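Local coordinates for protein UDP-N-acetylglucosamine pyrophosphorylase (Entamoeba histolytica, PDB 3OC9) that probably catalyses the transfer of a uridylyl group from UTP to N-acetylglucosamine 1-phosphate, giving UDP-N-acetylglucosamine and diphosphate, at residues P65-Q70 with Q116-S121; E74-L79 with I94-M99. All blocks are in the same frame, centred on the assembly; numbering follows the deposited sequence. Where two conformers were deposited one is given.

Contact 1. Residues P65-Q70 with Q116-S121; sequences PKSIFQ and QYFGLS
The first turn of helix 68-87 and the loop that follows helix 105-114 come nearest at Gln70 and Phe118, whose CA atoms are 6.4 Å apart. Phe118 reaches across with its benzyl group and lays one face of the ring against the stem of Gln70. CB of Gln70 stands 3.9 Å from the ring centroid and 16° off the normal, a CH-pi contact displaced toward the rim on the CD1-CE1 side. Because Gln70 holds CG anti to the backbone N (chi1 -180°) and runs on extended, the rest of its side chain follows that rim, with CG 3.6 Å from CD1 of Phe118 and OE1 3.6 Å from CE1 of Phe118. The amide, its plane 22° from that of the ring, lies nearly parallel to it, on the same face side as CB and just beyond the CD1-CE1 rim, while its NE2 hydrogen-bonds Glu74, one helical turn on. Ser67 is the N-cap of the helix: its OG accepts from Gln70 N at 3.1 Å, fixing the backbone of the residue that meets the ring, and also hydrogen-bonds Tyr111 of helix 105-114. Ser67 OG approaches Phe118 obliquely, 4.2 Å from Phe118 CZ. On the loop side a Schellman motif with Gln116 as its C-prime residue ends helix 105-114, and Tyr117 and Phe118 continue with positive phi. The Phe118 ring also meets that of His115.

Contact 2. Residues E74-L79 with I94-M99; sequences ERLLRL and IHWFLM
Leu76 reaches from helix 68-87 with its two methyls divided between two residues of the strand side: CD2 goes to Ile94 and CD1 to Trp96. Its side chain meets the indole roughly at a right angle, and CD1 of Leu76 approaches the indole obliquely, 3.9 Å from Trp96 CE3. In Trp96 a trans first torsion (chi1 -178°), combined with a chi2 of only 8°, puts the CE3 corner of the indole against Leu76, and its NE1 is hydrogen-bonded to Thr40 of the adjacent strand 36-41. Through these buried apolar side chains helix 68-87 packs on strand 95-100, which runs parallel to both strands 36-41 and 125-134 in the central mixed sheet of this GT-A-type nucleotidyltransferase fold. Ile94 crosses Leu76 at a slant and offers both of its branches to the helix. Ile94 CG2 sits 4.1 Å from Leu76 CD2. At the end of the other branch, Ile94 CD1 lies 4.0 Å from CB of Leu79, which follows Leu76 one turn along the helix.

How the contacts relate
Both contacts draw on helix 68-87, contact 1 at its first turn and contact 2 along its following turns, and their centres are 10 Å apart. In sequence, contact 2 is nested within the loop that contact 1 closes. The two join directly: Lys66 NZ makes a 3.1 Å salt bridge with Glu74 OE1, and the 116-121 loop reaches past contact 1 to Leu77. There Leu120 CD2 packs 3.8 Å from Leu77 CD2, and Phe118 O lies 3.7 Å from Leu77 CD1. Leu77 points away from segment 94-99, yet Leu120 lies between Leu77 and Trp96 and approaches both, its CD1 4.2 Å from Trp96 CE3.

Contact 1. Residues P65-Q70 with Q116-S121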
loop_
_atom_site.group_PDB
_atom_site.type_symbol
_atom_site.label_atom_id
_atom_site.label_comp_id
_atom_site.label_asym_id
_atom_site.label_seq_id
_atom_site.Cartn_x
_atom_site.Cartn_y
_atom_site.Cartn_z
ATOM N N PRO A 65 -12.193 18.357 2.364
ATOM C CA PRO A 65 -10.816 17.905 2.635
ATOM C C PRO A 65 -10.700 16.822 3.715
ATOM O O PRO A 65 -11.245 16.990 4.817
ATOM C CB PRO A 65 -10.100 19.182 3.101
ATOM C CG PRO A 65 -11.132 20.297 3.032
ATOM C CD PRO A 65 -12.475 19.653 3.012
ATOM N N LYS A 66 -9.973 15.748 3.395
ATOM C CA LYS A 66 -9.712 14.634 4.330
ATOM C C LYS A 66 -8.256 14.145 4.282
ATOM O O LYS A 66 -7.621 14.191 3.230
ATOM C CB LYS A 66 -10.666 13.466 4.052
ATOM C CG LYS A 66 -12.152 13.807 4.220
ATOM C CD LYS A 66 -13.050 12.617 3.906
ATOM C CE LYS A 66 -14.525 13.002 4.003
ATOM N NZ LYS A 66 -15.444 11.931 3.484
ATOM N N SER A 67 -7.724 13.687 5.423
ATOM C CA SER A 67 -6.368 13.114 5.461
ATOM C C SER A 67 -6.328 11.705 4.853
ATOM O O SER A 67 -7.369 11.046 4.730
ATOM C CB SER A 67 -5.812 13.043 6.896
ATOM O OG SER A 67 -6.502 12.079 7.687
ATOM N N ILE A 68 -5.122 11.253 4.503
ATOM C CA ILE A 68 -4.907 9.870 4.002
ATOM C C ILE A 68 -5.386 8.844 5.054
ATOM O O ILE A 68 -6.107 7.879 4.720
ATOM C CB ILE A 68 -3.408 9.640 3.587
ATOM C CG1 ILE A 68 -3.015 10.547 2.391
ATOM C CG2 ILE A 68 -3.126 8.159 3.281
ATOM C CD1 ILE A 68 -1.497 10.595 2.094
ATOM N N PHE A 69 -5.003 9.049 6.321
ATOM C CA PHE A 69 -5.474 8.179 7.423
ATOM C C PHE A 69 -7.014 8.134 7.536
ATOM O O PHE A 69 -7.575 7.051 7.785
ATOM C CB PHE A 69 -4.883 8.578 8.797
ATOM C CG PHE A 69 -3.428 8.129 9.056
ATOM C CD1 PHE A 69 -2.898 6.953 8.516
ATOM C CD2 PHE A 69 -2.624 8.879 9.927
ATOM C CE1 PHE A 69 -1.565 6.554 8.804
ATOM C CE2 PHE A 69 -1.304 8.486 10.232
ATOM C CZ PHE A 69 -0.773 7.328 9.655
ATOM N N GLN A 70 -7.694 9.286 7.375
ATOM C CA GLN A 70 -9.177 9.331 7.394
ATOM C C GLN A 70 -9.823 8.517 6.232
ATOM O O GLN A 70 -10.832 7.833 6.462
ATOM C CB GLN A 70 -9.728 10.785 7.419
ATOM C CG GLN A 70 -11.296 10.852 7.446
ATOM C CD GLN A 70 -11.867 12.265 7.710
ATOM O OE1 GLN A 70 -11.126 13.240 7.902
ATOM N NE2 GLN A 70 -13.202 12.365 7.733
ATOM N N GLN A 116 -11.083 11.041 17.697
ATOM C CA GLN A 116 -12.024 9.955 18.092
ATOM C C GLN A 116 -12.031 8.803 17.056
ATOM O O GLN A 116 -13.089 8.236 16.719
ATOM C CB GLN A 116 -13.433 10.518 18.395
ATOM C CG GLN A 116 -14.360 9.693 19.341
ATOM C CD GLN A 116 -13.836 9.556 20.777
ATOM O OE1 GLN A 116 -13.329 10.508 21.383
ATOM N NE2 GLN A 116 -13.975 8.360 21.328
ATOM N N TYR A 117 -10.825 8.478 16.578
ATOM C CA TYR A 117 -10.554 7.358 15.636
ATOM C C TYR A 117 -11.333 7.353 14.305
ATOM O O TYR A 117 -11.443 6.307 13.642
ATOM C CB TYR A 117 -10.658 6.002 16.368
ATOM C CG TYR A 117 -9.811 5.982 17.627
ATOM C CD1 TYR A 117 -8.429 5.754 17.564
ATOM C CD2 TYR A 117 -10.374 6.242 18.862
ATOM C CE1 TYR A 117 -7.644 5.767 18.720
ATOM C CE2 TYR A 117 -9.605 6.255 20.018
ATOM C CZ TYR A 117 -8.250 6.023 19.943
ATOM O OH TYR A 117 -7.496 6.036 21.099
ATOM N N PHE A 118 -11.820 8.525 13.889
ATOM C CA PHE A 118 -12.656 8.673 12.686
ATOM C C PHE A 118 -13.848 7.695 12.643
ATOM O O PHE A 118 -14.332 7.342 11.567
ATOM C CB PHE A 118 -11.804 8.601 11.379
ATOM C CG PHE A 118 -10.687 9.628 11.319
ATOM C CD1 PHE A 118 -10.969 10.968 11.033
ATOM C CD2 PHE A 118 -9.360 9.255 11.563
ATOM C CE1 PHE A 118 -9.952 11.930 10.997
ATOM C CE2 PHE A 118 -8.336 10.204 11.530
ATOM C CZ PHE A 118 -8.640 11.552 11.232
ATOM N N GLY A 119 -14.344 7.290 13.815
ATOM C CA GLY A 119 -15.499 6.373 13.877
ATOM C C GLY A 119 -15.183 4.889 14.059
ATOM O O GLY A 119 -16.102 4.082 14.248
ATOM N N LEU A 120 -13.895 4.524 13.989
ATOM C CA LEU A 120 -13.428 3.169 14.376
ATOM C C LEU A 120 -13.410 2.996 15.907
ATOM O O LEU A 120 -13.637 3.967 16.649
ATOM C CB LEU A 120 -12.039 2.871 13.770
ATOM C CG LEU A 120 -11.967 2.799 12.229
ATOM C CD1 LEU A 120 -10.511 2.830 11.708
ATOM C CD2 LEU A 120 -12.715 1.572 11.725
ATOM N N SER A 121 -13.195 1.760 16.368
ATOM C CA SER A 121 -13.018 1.474 17.804
ATOM C C SER A 121 -11.554 1.570 18.235
ATOM O O SER A 121 -10.654 1.139 17.504
ATOM C CB SER A 121 -13.570 0.086 18.139
ATOM O OG SER A 121 -13.215 -0.312 19.470
#

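Contact 2. Residues E74-L79 with I94-M99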
loop_
_atom_site.group_PDB
_atom_site.type_symbol
_atom_site.label_atom_id
_atom_site.label_comp_id
_atom_site.label_asym_id
_atom_site.label_seq_id
_atom_site.Cartn_x
_atom_site.Cartn_y
_atom_site.Cartn_z
ATOM N N GLU A 74 -12.381 5.190 6.693
ATOM C CA GLU A 74 -13.731 5.159 6.089
ATOM C C GLU A 74 -13.961 3.924 5.187
ATOM O O GLU A 74 -15.055 3.319 5.199
ATOM C CB GLU A 74 -14.021 6.486 5.355
ATOM C CG GLU A 74 -14.233 7.688 6.332
ATOM C CD GLU A 74 -14.540 9.025 5.640
ATOM O OE1 GLU A 74 -14.391 9.134 4.406
ATOM O OE2 GLU A 74 -14.897 9.988 6.363
ATOM N N ARG A 75 -12.929 3.526 4.437
ATOM C CA ARG A 75 -13.002 2.292 3.650
ATOM C C ARG A 75 -13.160 1.035 4.545
ATOM O O ARG A 75 -13.955 0.149 4.220
ATOM C CB ARG A 75 -11.803 2.197 2.676
ATOM C CG ARG A 75 -11.815 0.954 1.762
ATOM C CD ARG A 75 -11.194 1.246 0.382
ATOM N NE ARG A 75 -12.142 1.905 -0.495
ATOM C CZ ARG A 75 -11.857 2.465 -1.669
ATOM N NH1 ARG A 75 -12.838 3.033 -2.348
ATOM N NH2 ARG A 75 -10.614 2.478 -2.176
ATOM N N LEU A 76 -12.427 0.952 5.666
ATOM C CA LEU A 76 -12.613 -0.162 6.611
ATOM C C LEU A 76 -14.049 -0.199 7.193
ATOM O O LEU A 76 -14.654 -1.280 7.304
ATOM C CB LEU A 76 -11.556 -0.133 7.742
ATOM C CG LEU A 76 -10.079 -0.346 7.354
ATOM C CD1 LEU A 76 -9.173 -0.288 8.617
ATOM C CD2 LEU A 76 -9.871 -1.691 6.623
ATOM N N LEU A 77 -14.594 0.969 7.554
ATOM C CA LEU A 77 -16.000 1.051 8.011
ATOM C C LEU A 77 -17.012 0.509 6.968
ATOM O O LEU A 77 -17.952 -0.228 7.322
ATOM C CB LEU A 77 -16.361 2.479 8.465
ATOM C CG LEU A 77 -15.757 2.943 9.811
ATOM C CD1 LEU A 77 -15.942 4.444 9.965
ATOM C CD2 LEU A 77 -16.347 2.212 11.037
ATOM N N ARG A 78 -16.788 0.818 5.691
ATOM C CA ARG A 78 -17.695 0.354 4.598
ATOM C C ARG A 78 -17.587 -1.157 4.332
ATOM O O ARG A 78 -18.606 -1.831 4.108
ATOM C CB ARG A 78 -17.455 1.167 3.314
ATOM C CG ARG A 78 -18.296 0.746 2.087
ATOM C CD ARG A 78 -19.815 0.862 2.368
ATOM N NE ARG A 78 -20.614 0.647 1.155
ATOM C CZ ARG A 78 -21.941 0.487 1.152
ATOM N NH1 ARG A 78 -22.625 0.499 2.302
ATOM N NH2 ARG A 78 -22.584 0.317 0.003
ATOM N N LEU A 79 -16.350 -1.679 4.336
ATOM C CA LEU A 79 -16.097 -3.111 4.220
ATOM C C LEU A 79 -16.738 -3.907 5.369
ATOM O O LEU A 79 -17.357 -4.959 5.131
ATOM C CB LEU A 79 -14.572 -3.392 4.135
ATOM C CG LEU A 79 -13.926 -2.979 2.798
ATOM C CD1 LEU A 79 -12.387 -2.939 2.932
ATOM C CD2 LEU A 79 -14.348 -3.970 1.677
ATOM N N ILE A 94 -12.414 -5.469 11.528
ATOM C CA ILE A 94 -11.097 -5.623 10.848
ATOM C C ILE A 94 -9.970 -4.937 11.660
ATOM O O ILE A 94 -9.925 -3.717 11.725
ATOM C CB ILE A 94 -11.116 -5.033 9.380
ATOM C CG1 ILE A 94 -12.206 -5.688 8.525
ATOM C CG2 ILE A 94 -9.706 -5.198 8.701
ATOM C CD1 ILE A 94 -12.467 -4.925 7.164
ATOM N N HIS A 95 -9.065 -5.712 12.268
ATOM C CA HIS A 95 -7.920 -5.140 13.014
ATOM C C HIS A 95 -6.875 -4.513 12.039
ATOM O O HIS A 95 -6.655 -5.056 10.948
ATOM C CB HIS A 95 -7.292 -6.215 13.945
ATOM C CG HIS A 95 -8.120 -6.517 15.171
ATOM N ND1 HIS A 95 -8.058 -5.751 16.318
ATOM C CD2 HIS A 95 -9.061 -7.466 15.406
ATOM C CE1 HIS A 95 -8.910 -6.226 17.215
ATOM N NE2 HIS A 95 -9.544 -7.259 16.683
ATOM N N TRP A 96 -6.267 -3.380 12.433
ATOM C CA TRP A 96 -5.333 -2.579 11.600
ATOM C C TRP A 96 -4.007 -2.386 12.354
ATOM O O TRP A 96 -3.993 -1.773 13.437
ATOM C CB TRP A 96 -5.977 -1.207 11.264
ATOM C CG TRP A 96 -5.181 -0.234 10.373
ATOM C CD1 TRP A 96 -4.000 -0.485 9.683
ATOM C CD2 TRP A 96 -5.531 1.128 10.075
ATOM N NE1 TRP A 96 -3.612 0.657 8.987
ATOM C CE2 TRP A 96 -4.528 1.651 9.210
ATOM C CE3 TRP A 96 -6.599 1.958 10.455
ATOM C CZ2 TRP A 96 -4.563 2.971 8.718
ATOM C CZ3 TRP A 96 -6.642 3.286 9.959
ATOM C CH2 TRP A 96 -5.627 3.769 9.089
ATOM N N PHE A 97 -2.913 -2.917 11.786
ATOM C CA PHE A 97 -1.567 -2.847 12.402
ATOM C C PHE A 97 -0.743 -1.793 11.623
ATOM O O PHE A 97 -0.555 -1.925 10.400
ATOM C CB PHE A 97 -0.914 -4.259 12.391
ATOM C CG PHE A 97 -1.778 -5.322 13.055
ATOM C CD1 PHE A 97 -1.824 -5.430 14.460
ATOM C CD2 PHE A 97 -2.558 -6.190 12.293
ATOM C CE1 PHE A 97 -2.656 -6.379 15.089
ATOM C CE2 PHE A 97 -3.388 -7.159 12.907
ATOM C CZ PHE A 97 -3.432 -7.250 14.319
ATOM N N LEU A 98 -0.273 -0.758 12.338
ATOM C CA LEU A 98 0.405 0.386 11.711
ATOM C C LEU A 98 1.856 0.455 12.154
ATOM O O LEU A 98 2.142 0.699 13.331
ATOM C CB LEU A 98 -0.294 1.707 12.069
ATOM C CG LEU A 98 -1.670 1.961 11.476
ATOM C CD1 LEU A 98 -2.710 1.479 12.460
ATOM C CD2 LEU A 98 -1.846 3.462 11.183
ATOM N N MET A 99 2.775 0.237 11.206
ATOM C CA MET A 99 4.231 0.229 11.531
ATOM C C MET A 99 4.832 1.638 11.605
ATOM O O MET A 99 4.712 2.429 10.656
ATOM C CB MET A 99 5.030 -0.641 10.536
ATOM C CG MET A 99 6.498 -0.886 10.959
ATOM S SD MET A 99 7.386 -2.184 10.014
ATOM C CE MET A 99 7.559 -1.402 8.429
#